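Long-range contacts in glycoside Hydrolase Family 43_12 (Metagenome, PDB 7JVH), which is a family 43 glycoside hydrolase, probably cleaving xylose- or arabinose-containing chains of plant cell-wall polysaccharides: residues Lys327-Glu335 with Ala545-Phe556; Ser432-Tyr443 with Gly558-Phe566. One frame throughout, in Å; residues are numbered along the deposited sequence.

Interaction 1. Residues Lys327-Glu335 with Ala545-Phe556; sequences KGNVNTGRE and AAVLSTNFAGGF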
loop_
_atom_site.group_PDB
_atom_site.type_symbol
_atom_site.label_atom_id
_atom_site.label_comp_id
_atom_site.label_asym_id
_atom_site.label_seq_id
_atom_site.Cartn_x
_atom_site.Cartn_y
_atom_site.Cartn_z
ATOM N N LYS A 327 5.175 -10.776 -18.525
ATOM C CA LYS A 327 5.910 -9.726 -19.235
ATOM C C LYS A 327 6.744 -8.817 -18.307
ATOM O O LYS A 327 7.314 -7.829 -18.757
ATOM C CB LYS A 327 4.952 -8.881 -20.069
ATOM C CG LYS A 327 4.351 -9.635 -21.256
ATOM C CD LYS A 327 3.218 -8.880 -21.896
ATOM C CE LYS A 327 3.709 -7.617 -22.628
ATOM N NZ LYS A 327 4.679 -7.933 -23.729
ATOM N N GLY A 328 6.793 -9.160 -17.017
ATOM C CA GLY A 328 7.521 -8.413 -16.010
ATOM C C GLY A 328 6.807 -7.220 -15.400
ATOM O O GLY A 328 7.368 -6.523 -14.538
ATOM N N ASN A 329 5.565 -6.973 -15.825
ATOM C CA ASN A 329 4.774 -5.853 -15.314
ATOM C C ASN A 329 4.126 -6.167 -13.981
ATOM O O ASN A 329 3.877 -7.327 -13.685
ATOM C CB ASN A 329 3.716 -5.439 -16.340
ATOM C CG ASN A 329 4.335 -4.939 -17.611
ATOM O OD1 ASN A 329 5.455 -4.456 -17.590
ATOM N ND2 ASN A 329 3.621 -5.054 -18.719
ATOM N N VAL A 330 3.849 -5.108 -13.205
ATOM C CA VAL A 330 3.240 -5.195 -11.884
ATOM C C VAL A 330 2.055 -4.238 -11.788
ATOM O O VAL A 330 2.242 -3.007 -11.755
ATOM C CB VAL A 330 4.234 -4.790 -10.779
ATOM C CG1 VAL A 330 3.766 -5.268 -9.415
ATOM C CG2 VAL A 330 5.614 -5.303 -11.088
ATOM N N ASN A 331 0.844 -4.822 -11.728
ATOM C CA ASN A 331 -0.388 -4.093 -11.488
ATOM C C ASN A 331 -0.837 -4.236 -10.038
ATOM O O ASN A 331 -1.810 -3.614 -9.610
ATOM C CB ASN A 331 -1.485 -4.552 -12.434
ATOM C CG ASN A 331 -1.153 -4.257 -13.889
ATOM O OD1 ASN A 331 0.026 -4.207 -14.274
ATOM N ND2 ASN A 331 -2.195 -4.070 -14.715
ATOM N N THR A 332 -0.111 -5.047 -9.273
ATOM C CA THR A 332 -0.473 -5.384 -7.903
ATOM C C THR A 332 0.283 -4.588 -6.847
ATOM O O THR A 332 0.054 -4.759 -5.637
ATOM C CB THR A 332 -0.313 -6.910 -7.654
ATOM O OG1 THR A 332 0.814 -7.413 -8.395
ATOM C CG2 THR A 332 -1.562 -7.633 -8.142
ATOM N N GLY A 333 1.153 -3.681 -7.292
ATOM C CA GLY A 333 1.926 -2.848 -6.396
ATOM C C GLY A 333 2.950 -3.680 -5.635
ATOM O O GLY A 333 3.182 -4.848 -5.963
ATOM N N ARG A 334 3.556 -3.073 -4.617
ATOM C CA ARG A 334 4.491 -3.744 -3.739
ATOM C C ARG A 334 3.736 -4.276 -2.522
ATOM O O ARG A 334 2.956 -3.546 -1.889
ATOM C CB ARG A 334 5.611 -2.784 -3.308
ATOM C CG ARG A 334 6.511 -2.311 -4.441
ATOM C CD ARG A 334 7.364 -1.134 -3.994
ATOM N NE ARG A 334 6.513 0.034 -3.724
ATOM C CZ ARG A 334 6.858 1.104 -3.024
ATOM N NH1 ARG A 334 8.083 1.228 -2.497
ATOM N NH2 ARG A 334 5.974 2.069 -2.862
ATOM N N GLU A 335 3.973 -5.555 -2.201
ATOM C CA GLU A 335 3.187 -6.280 -1.211
ATOM C C GLU A 335 4.030 -6.596 0.021
ATOM O O GLU A 335 5.269 -6.528 -0.040
ATOM C CB GLU A 335 2.672 -7.567 -1.839
ATOM C CG GLU A 335 2.044 -7.337 -3.209
ATOM C CD GLU A 335 1.534 -8.596 -3.857
ATOM O OE1 GLU A 335 2.321 -9.290 -4.482
ATOM O OE2 GLU A 335 0.325 -8.861 -3.764
ATOM N N ALA A 545 -3.131 -4.601 -20.220
ATOM C CA ALA A 545 -2.973 -4.549 -18.769
ATOM C C ALA A 545 -1.761 -3.708 -18.352
ATOM O O ALA A 545 -1.704 -3.205 -17.231
ATOM C CB ALA A 545 -2.850 -5.970 -18.204
ATOM N N ALA A 546 -0.782 -3.603 -19.253
ATOM C CA ALA A 546 0.472 -2.881 -18.994
ATOM C C ALA A 546 0.208 -1.405 -18.623
ATOM O O ALA A 546 0.921 -0.857 -17.794
ATOM C CB ALA A 546 1.397 -2.964 -20.196
ATOM N N VAL A 547 -0.843 -0.815 -19.223
ATOM C CA VAL A 547 -1.263 0.565 -18.970
ATOM C C VAL A 547 -1.446 0.903 -17.472
ATOM O O VAL A 547 -1.214 2.056 -17.064
ATOM C CB VAL A 547 -2.574 0.905 -19.747
ATOM C CG1 VAL A 547 -3.187 2.215 -19.273
ATOM C CG2 VAL A 547 -2.319 0.995 -21.252
ATOM N N LEU A 548 -1.860 -0.082 -16.669
ATOM C CA LEU A 548 -2.102 0.105 -15.231
ATOM C C LEU A 548 -0.945 -0.385 -14.346
ATOM O O LEU A 548 -1.068 -0.462 -13.114
ATOM C CB LEU A 548 -3.414 -0.571 -14.810
ATOM C CG LEU A 548 -4.638 -0.168 -15.640
ATOM C CD1 LEU A 548 -5.909 -0.837 -15.127
ATOM C CD2 LEU A 548 -4.793 1.352 -15.635
ATOM N N SER A 549 0.190 -0.695 -14.978
ATOM C CA SER A 549 1.389 -1.088 -14.271
ATOM C C SER A 549 2.218 0.117 -13.816
ATOM O O SER A 549 2.277 1.173 -14.485
ATOM C CB SER A 549 2.258 -1.978 -15.157
ATOM O OG SER A 549 2.836 -1.243 -16.232
ATOM N N THR A 550 2.864 -0.060 -12.660
ATOM C CA THR A 550 3.967 0.761 -12.210
ATOM C C THR A 550 5.013 0.934 -13.309
ATOM O O THR A 550 5.517 2.030 -13.519
ATOM C CB THR A 550 4.576 0.149 -10.951
ATOM O OG1 THR A 550 3.671 0.396 -9.856
ATOM C CG2 THR A 550 5.950 0.728 -10.652
ATOM N N ASN A 551 5.322 -0.162 -14.006
ATOM C CA ASN A 551 6.333 -0.178 -15.070
ATOM C C ASN A 551 6.058 0.850 -16.142
ATOM O O ASN A 551 6.987 1.474 -16.628
ATOM C CB ASN A 551 6.424 -1.560 -15.722
ATOM C CG ASN A 551 6.664 -2.673 -14.704
ATOM O OD1 ASN A 551 5.767 -3.038 -13.934
ATOM N ND2 ASN A 551 7.881 -3.198 -14.684
ATOM N N PHE A 552 4.775 1.012 -16.506
ATOM C CA PHE A 552 4.361 1.876 -17.599
ATOM C C PHE A 552 4.122 3.336 -17.158
ATOM O O PHE A 552 4.569 4.257 -17.824
ATOM C CB PHE A 552 3.128 1.286 -18.282
ATOM C CG PHE A 552 2.604 2.107 -19.424
ATOM C CD1 PHE A 552 3.116 1.959 -20.708
ATOM C CD2 PHE A 552 1.592 3.018 -19.220
ATOM C CE1 PHE A 552 2.637 2.726 -21.750
ATOM C CE2 PHE A 552 1.088 3.775 -20.277
ATOM C CZ PHE A 552 1.611 3.626 -21.539
ATOM N N ALA A 553 3.436 3.520 -16.024
ATOM C CA ALA A 553 3.005 4.811 -15.530
ATOM C C ALA A 553 3.927 5.429 -14.481
ATOM O O ALA A 553 3.725 6.565 -14.057
ATOM C CB ALA A 553 1.632 4.656 -14.918
ATOM N N GLY A 554 4.911 4.658 -14.024
ATOM C CA GLY A 554 5.772 5.077 -12.931
ATOM C C GLY A 554 4.991 5.120 -11.650
ATOM O O GLY A 554 3.830 4.755 -11.622
ATOM N N GLY A 555 5.643 5.550 -10.573
ATOM C CA GLY A 555 4.998 5.704 -9.286
ATOM C C GLY A 555 5.414 4.667 -8.287
ATOM O O GLY A 555 6.340 3.889 -8.515
ATOM N N PHE A 556 4.665 4.642 -7.180
ATOM C CA PHE A 556 4.888 3.762 -6.044
ATOM C C PHE A 556 3.630 2.986 -5.638
ATOM O O PHE A 556 3.542 2.512 -4.505
ATOM C CB PHE A 556 5.310 4.642 -4.860
ATOM C CG PHE A 556 6.733 5.135 -4.921
ATOM C CD1 PHE A 556 7.793 4.267 -5.184
ATOM C CD2 PHE A 556 7.020 6.465 -4.646
ATOM C CE1 PHE A 556 9.097 4.727 -5.203
ATOM C CE2 PHE A 556 8.324 6.927 -4.648
ATOM C CZ PHE A 556 9.367 6.058 -4.922
HETATM O O HOH W 1 1.531 -2.135 -9.602
#
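Gly328 and Asn329 begin the contact, where the 327-335 loop runs past the side chain of Asn551. The amide oxygen OD1 of Asn329 lies 3.6 Å from Asn551 CB, the two amide planes standing 52° apart, while ND2 of Asn329 rests against the methyl of Ala546. At Val330 the backbone is held at both polar atoms. Its N gives a bent bond to OD1 of Asn551 (2.9 Å), and its O accepts from Thr550 N (3.1 Å), the first residue of the short helix 550-553. A water apparently links the same Val330 O with Gly333 N, although its distance to the carbonyl is doubtfully short. With CG beside its own backbone N (chi1 -64°), the amide of Asn331 extends to Ala545, where ND2 donates to the carbonyl O at 2.7 Å in a nearly straight bond lying in the amide plane. Leu548 N approaches this O from the other face of the carbonyl plane, so two donors grip it. OD1 of Asn331 meets Ser549 CB at 3.3 Å; Ser549 is the N-cap of the helix, its OG accepting from Phe552 N and donating to Ala546 O in the carbonyl plane. Farther on, Arg334 bends at chi3 and turns its guanidinium to Phe556: NH2 donates to Phe556 O at 3.0 Å, and CD1 of the ring sits over one guanidinium face, the planes 28° apart. Phe80 and Tyr122 pack against the Phe556 ring, and Arg334 NH1 hydrogen-bonds a glycerol, probably from the crystallisation liquor. The loop joins two strands of a propeller blade, while 545-556 comes from the C-terminal sandwich. Interdomain binding here is therefore mostly polar, side-chain amides reading backbone groups, and Phe556 probably holds the Arg334 guanidinium in a fixed orientation beside the bound glycerol.

Interaction 2. Residues Ser432-Tyr443 with Gly558-Phe566; sequences SALFHRQQHIKY and GALVGMGVF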
loop_
_atom_site.group_PDB
_atom_site.type_symbol
_atom_site.label_atom_id
_atom_site.label_comp_id
_atom_site.label_asym_id
_atom_site.label_seq_id
_atom_site.Cartn_x
_atom_site.Cartn_y
_atom_site.Cartn_z
ATOM N N SER A 432 -15.235 11.216 -6.766
ATOM C CA SER A 432 -16.285 10.460 -6.099
ATOM C C SER A 432 -16.256 9.017 -6.588
ATOM O O SER A 432 -17.028 8.630 -7.452
ATOM C CB SER A 432 -17.654 11.102 -6.335
ATOM O OG SER A 432 -17.794 11.470 -7.690
ATOM N N ALA A 433 -15.333 8.242 -6.026
ATOM C CA ALA A 433 -15.126 6.844 -6.338
ATOM C C ALA A 433 -14.559 6.110 -5.109
ATOM O O ALA A 433 -13.769 6.662 -4.364
ATOM C CB ALA A 433 -14.199 6.711 -7.525
ATOM N N LEU A 434 -15.012 4.870 -4.894
ATOM C CA LEU A 434 -14.536 4.019 -3.808
ATOM C C LEU A 434 -13.804 2.840 -4.418
ATOM O O LEU A 434 -14.306 2.222 -5.355
ATOM C CB LEU A 434 -15.682 3.556 -2.910
ATOM C CG LEU A 434 -15.327 3.150 -1.486
ATOM C CD1 LEU A 434 -14.653 4.281 -0.737
ATOM C CD2 LEU A 434 -16.575 2.687 -0.754
ATOM N N PHE A 435 -12.603 2.551 -3.886
ATOM C CA PHE A 435 -11.644 1.677 -4.524
ATOM C C PHE A 435 -11.184 0.545 -3.615
ATOM O O PHE A 435 -11.093 0.688 -2.391
ATOM C CB PHE A 435 -10.410 2.455 -4.972
ATOM C CG PHE A 435 -10.627 3.298 -6.204
ATOM C CD1 PHE A 435 -10.873 2.706 -7.437
ATOM C CD2 PHE A 435 -10.561 4.691 -6.132
ATOM C CE1 PHE A 435 -11.061 3.471 -8.560
ATOM C CE2 PHE A 435 -10.750 5.464 -7.262
ATOM C CZ PHE A 435 -10.992 4.862 -8.480
ATOM N N HIS A 436 -10.878 -0.581 -4.267
ATOM C CA HIS A 436 -10.362 -1.785 -3.668
ATOM C C HIS A 436 -9.070 -2.060 -4.415
ATOM O O HIS A 436 -9.045 -1.997 -5.646
ATOM C CB HIS A 436 -11.353 -2.925 -3.881
ATOM C CG HIS A 436 -10.986 -4.193 -3.171
ATOM N ND1 HIS A 436 -9.943 -4.998 -3.582
ATOM C CD2 HIS A 436 -11.522 -4.797 -2.081
ATOM C CE1 HIS A 436 -9.861 -6.039 -2.775
ATOM N NE2 HIS A 436 -10.802 -5.937 -1.857
ATOM N N ARG A 437 -7.997 -2.359 -3.669
ATOM C CA ARG A 437 -6.708 -2.664 -4.254
ATOM C C ARG A 437 -6.798 -3.905 -5.123
ATOM O O ARG A 437 -7.515 -4.853 -4.793
ATOM C CB ARG A 437 -5.677 -2.895 -3.147
ATOM C CG ARG A 437 -5.328 -1.651 -2.346
ATOM C CD ARG A 437 -4.625 -2.062 -1.077
ATOM N NE ARG A 437 -4.156 -0.981 -0.216
ATOM C CZ ARG A 437 -4.938 -0.249 0.576
ATOM N NH1 ARG A 437 -6.259 -0.406 0.605
ATOM N NH2 ARG A 437 -4.406 0.673 1.355
ATOM N N GLN A 438 -6.085 -3.885 -6.254
ATOM C CA GLN A 438 -5.893 -5.072 -7.078
ATOM C C GLN A 438 -4.908 -5.965 -6.323
ATOM O O GLN A 438 -3.704 -5.658 -6.237
ATOM C CB GLN A 438 -5.371 -4.722 -8.464
ATOM C CG GLN A 438 -5.099 -5.927 -9.337
ATOM C CD GLN A 438 -4.987 -5.606 -10.829
ATOM O OE1 GLN A 438 -5.226 -4.484 -11.252
ATOM N NE2 GLN A 438 -4.643 -6.610 -11.628
ATOM N N GLN A 439 -5.430 -7.071 -5.771
ATOM C CA GLN A 439 -4.647 -7.974 -4.934
ATOM C C GLN A 439 -4.058 -9.149 -5.695
ATOM O O GLN A 439 -3.282 -9.917 -5.135
ATOM C CB GLN A 439 -5.486 -8.462 -3.754
ATOM C CG GLN A 439 -5.743 -7.360 -2.738
ATOM C CD GLN A 439 -6.486 -7.860 -1.523
ATOM O OE1 GLN A 439 -7.663 -8.169 -1.595
ATOM N NE2 GLN A 439 -5.809 -7.913 -0.395
ATOM N N HIS A 440 -4.401 -9.261 -6.980
ATOM C CA HIS A 440 -4.018 -10.387 -7.824
ATOM C C HIS A 440 -3.717 -9.915 -9.234
ATOM O O HIS A 440 -4.267 -8.885 -9.692
ATOM C CB HIS A 440 -5.179 -11.397 -7.917
ATOM C CG HIS A 440 -5.633 -11.908 -6.593
ATOM N ND1 HIS A 440 -6.476 -11.188 -5.779
ATOM C CD2 HIS A 440 -5.363 -13.061 -5.938
ATOM C CE1 HIS A 440 -6.702 -11.880 -4.674
ATOM N NE2 HIS A 440 -6.045 -13.022 -4.751
ATOM N N ILE A 441 -2.891 -10.702 -9.935
ATOM C CA ILE A 441 -2.603 -10.457 -11.349
ATOM C C ILE A 441 -3.836 -10.831 -12.171
ATOM O O ILE A 441 -4.222 -10.113 -13.093
ATOM C CB ILE A 441 -1.391 -11.276 -11.833
ATOM C CG1 ILE A 441 -0.171 -11.014 -10.949
ATOM C CG2 ILE A 441 -1.051 -10.893 -13.266
ATOM C CD1 ILE A 441 0.996 -11.921 -11.259
ATOM N N LYS A 442 -4.438 -11.970 -11.822
ATOM C CA LYS A 442 -5.664 -12.452 -12.457
ATOM C C LYS A 442 -6.843 -12.271 -11.516
ATOM O O LYS A 442 -6.868 -12.848 -10.445
ATOM C CB LYS A 442 -5.542 -13.922 -12.814
ATOM C CG LYS A 442 -4.723 -14.199 -14.055
ATOM C CD LYS A 442 -4.626 -15.700 -14.293
ATOM C CE LYS A 442 -3.866 -15.980 -15.578
ATOM N NZ LYS A 442 -3.748 -17.460 -15.803
ATOM N N TYR A 443 -7.810 -11.447 -11.920
ATOM C CA TYR A 443 -9.002 -11.225 -11.122
ATOM C C TYR A 443 -10.227 -10.959 -12.000
ATOM O O TYR A 443 -10.128 -10.732 -13.205
ATOM C CB TYR A 443 -8.796 -10.121 -10.051
ATOM C CG TYR A 443 -9.010 -8.699 -10.508
ATOM C CD1 TYR A 443 -10.267 -8.098 -10.415
ATOM C CD2 TYR A 443 -7.959 -7.935 -11.012
ATOM C CE1 TYR A 443 -10.475 -6.799 -10.824
ATOM C CE2 TYR A 443 -8.150 -6.623 -11.401
ATOM C CZ TYR A 443 -9.409 -6.065 -11.314
ATOM O OH TYR A 443 -9.600 -4.758 -11.737
ATOM N N GLY A 558 -0.005 0.334 -6.617
ATOM C CA GLY A 558 -0.678 -0.696 -7.390
ATOM C C GLY A 558 -2.022 -0.206 -7.946
ATOM O O GLY A 558 -2.601 0.728 -7.450
ATOM N N ALA A 559 -2.521 -0.908 -8.957
ATOM C CA ALA A 559 -3.822 -0.627 -9.540
ATOM C C ALA A 559 -4.938 -0.831 -8.529
ATOM O O ALA A 559 -4.772 -1.538 -7.528
ATOM C CB ALA A 559 -4.060 -1.493 -10.776
ATOM N N LEU A 560 -6.081 -0.201 -8.818
ATOM C CA LEU A 560 -7.265 -0.226 -7.982
ATOM C C LEU A 560 -8.450 -0.597 -8.865
ATOM O O LEU A 560 -8.432 -0.367 -10.064
ATOM C CB LEU A 560 -7.511 1.145 -7.351
ATOM C CG LEU A 560 -6.340 1.741 -6.554
ATOM C CD1 LEU A 560 -6.572 3.214 -6.296
ATOM C CD2 LEU A 560 -6.121 1.005 -5.235
ATOM N N VAL A 561 -9.488 -1.167 -8.248
ATOM C CA VAL A 561 -10.744 -1.420 -8.899
ATOM C C VAL A 561 -11.828 -0.913 -7.966
ATOM O O VAL A 561 -11.746 -1.075 -6.755
ATOM C CB VAL A 561 -10.923 -2.925 -9.248
ATOM C CG1 VAL A 561 -11.044 -3.783 -7.998
ATOM C CG2 VAL A 561 -12.130 -3.131 -10.160
ATOM N N GLY A 562 -12.844 -0.265 -8.533
ATOM C CA GLY A 562 -13.906 0.289 -7.732
ATOM C C GLY A 562 -15.065 0.851 -8.545
ATOM O O GLY A 562 -15.108 0.703 -9.761
HETATM N N MSE A 563 -15.987 1.501 -7.834
HETATM C CA MSE A 563 -17.129 2.140 -8.449
HETATM C C MSE A 563 -17.015 3.650 -8.232
HETATM O O MSE A 563 -16.450 4.108 -7.247
HETATM C CB MSE A 563 -18.428 1.519 -7.916
HETATM C CG MSE A 563 -18.632 1.582 -6.418
HETATM SE SE MSE A 563 -19.202 -0.126 -5.568
HETATM C CE MSE A 563 -17.777 -0.416 -4.264
ATOM N N GLY A 564 -17.540 4.430 -9.186
ATOM C CA GLY A 564 -17.492 5.876 -9.095
ATOM C C GLY A 564 -18.576 6.573 -9.875
ATOM O O GLY A 564 -19.266 5.953 -10.665
ATOM N N VAL A 565 -18.695 7.885 -9.649
ATOM C CA VAL A 565 -19.694 8.736 -10.276
ATOM C C VAL A 565 -19.054 10.064 -10.701
ATOM O O VAL A 565 -18.172 10.588 -10.008
ATOM C CB VAL A 565 -20.887 8.982 -9.336
ATOM C CG1 VAL A 565 -21.610 7.673 -9.059
ATOM C CG2 VAL A 565 -20.427 9.593 -8.036
ATOM N N PHE A 566 -19.497 10.583 -11.851
ATOM C CA PHE A 566 -18.895 11.739 -12.499
ATOM C C PHE A 566 -19.962 12.601 -13.175
ATOM O O PHE A 566 -21.123 12.198 -13.243
ATOM C CB PHE A 566 -17.894 11.283 -13.553
ATOM C CG PHE A 566 -16.835 10.383 -13.029
ATOM C CD1 PHE A 566 -15.774 10.899 -12.301
ATOM C CD2 PHE A 566 -16.896 9.016 -13.248
ATOM C CE1 PHE A 566 -14.776 10.071 -11.802
ATOM C CE2 PHE A 566 -15.915 8.170 -12.749
ATOM C CZ PHE A 566 -14.840 8.701 -12.049
HETATM O O HOH W 2 -3.008 -2.689 -5.438
#
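Strands 433-437 and 560-566 pair antiparallel, and bonds at Ser432 and Gln438 extend the ladder. Leu434 N donates to the O of Met563, present as selenomethionine, at 2.9 Å, with Met563 N returning a more bent bond to Leu434 O; His436 and Val561 form the next hydrogen-bonded pair, Val561 N reaching His436 O at 2.8 Å and 173°. At one end Val565 N donates to Ser432 O, and Ser432 OG makes a short bond to Val565 O while also accepting from Leu421 N. At the other, Gln438 N donates to Ala559 O (3.0 Å), and a water gives to this carbonyl and to Gln438 O. The amide of Gln438 is claimed on both sides: NE2 donates to His440 O in the plane of both groups, and OE1 bonds the Tyr526 hydroxyl. His436, its ring anti to the backbone N (chi1 -174°), bends back to give ND1 to Arg437 O, whereas Arg437 NE goes to Cys60 O. On the face of Ala433 and Phe435, the Phe435 ring lies against Gly562, which has no side chain, with Leu560 CD1 over one ring face and Leu560 CB 3.7 Å from CD1 of the phenylalanine. Tyr443 comes from the opposite direction to meet Val561, its OH 3.4 Å from CB. Strand 433-437 forms an edge of the six-stranded sheet, 560-566 lying between it and 458-464. Leu434, Val561 and Met563 point into the sandwich, toward strands 28-37 and 416-418 of the facing sheet, which the chain joins at Tyr443, whereas Ala433 and Phe435 touch Ile462 of strand 458-464.

How the interactions relate
The chain alternates between the two contacts, and interaction 1 passes directly into interaction 2 as helix 550-553 gives way to strand 560-566. Their centres lie 14 Å apart, yet they touch: Asn331 O is 2.9 Å from Ala559 N, probably a hydrogen bond, which carries the propeller loop onto the start of strand 560-566. Beside it Thr332 CG2 packs 3.5 Å from Gln438 O. The Tyr526 hydroxyl bonds both Asn331 ND2 and Gln438 OE1, and Arg323 meets Glu335 and Gln439 O. Interaction 1 thus reaches from the sandwich, at Asn331, to the glycerol at Arg334, whose NH1 makes a long, weak ion pair with Asp63 of the propeller, so this end may border the active-site cleft.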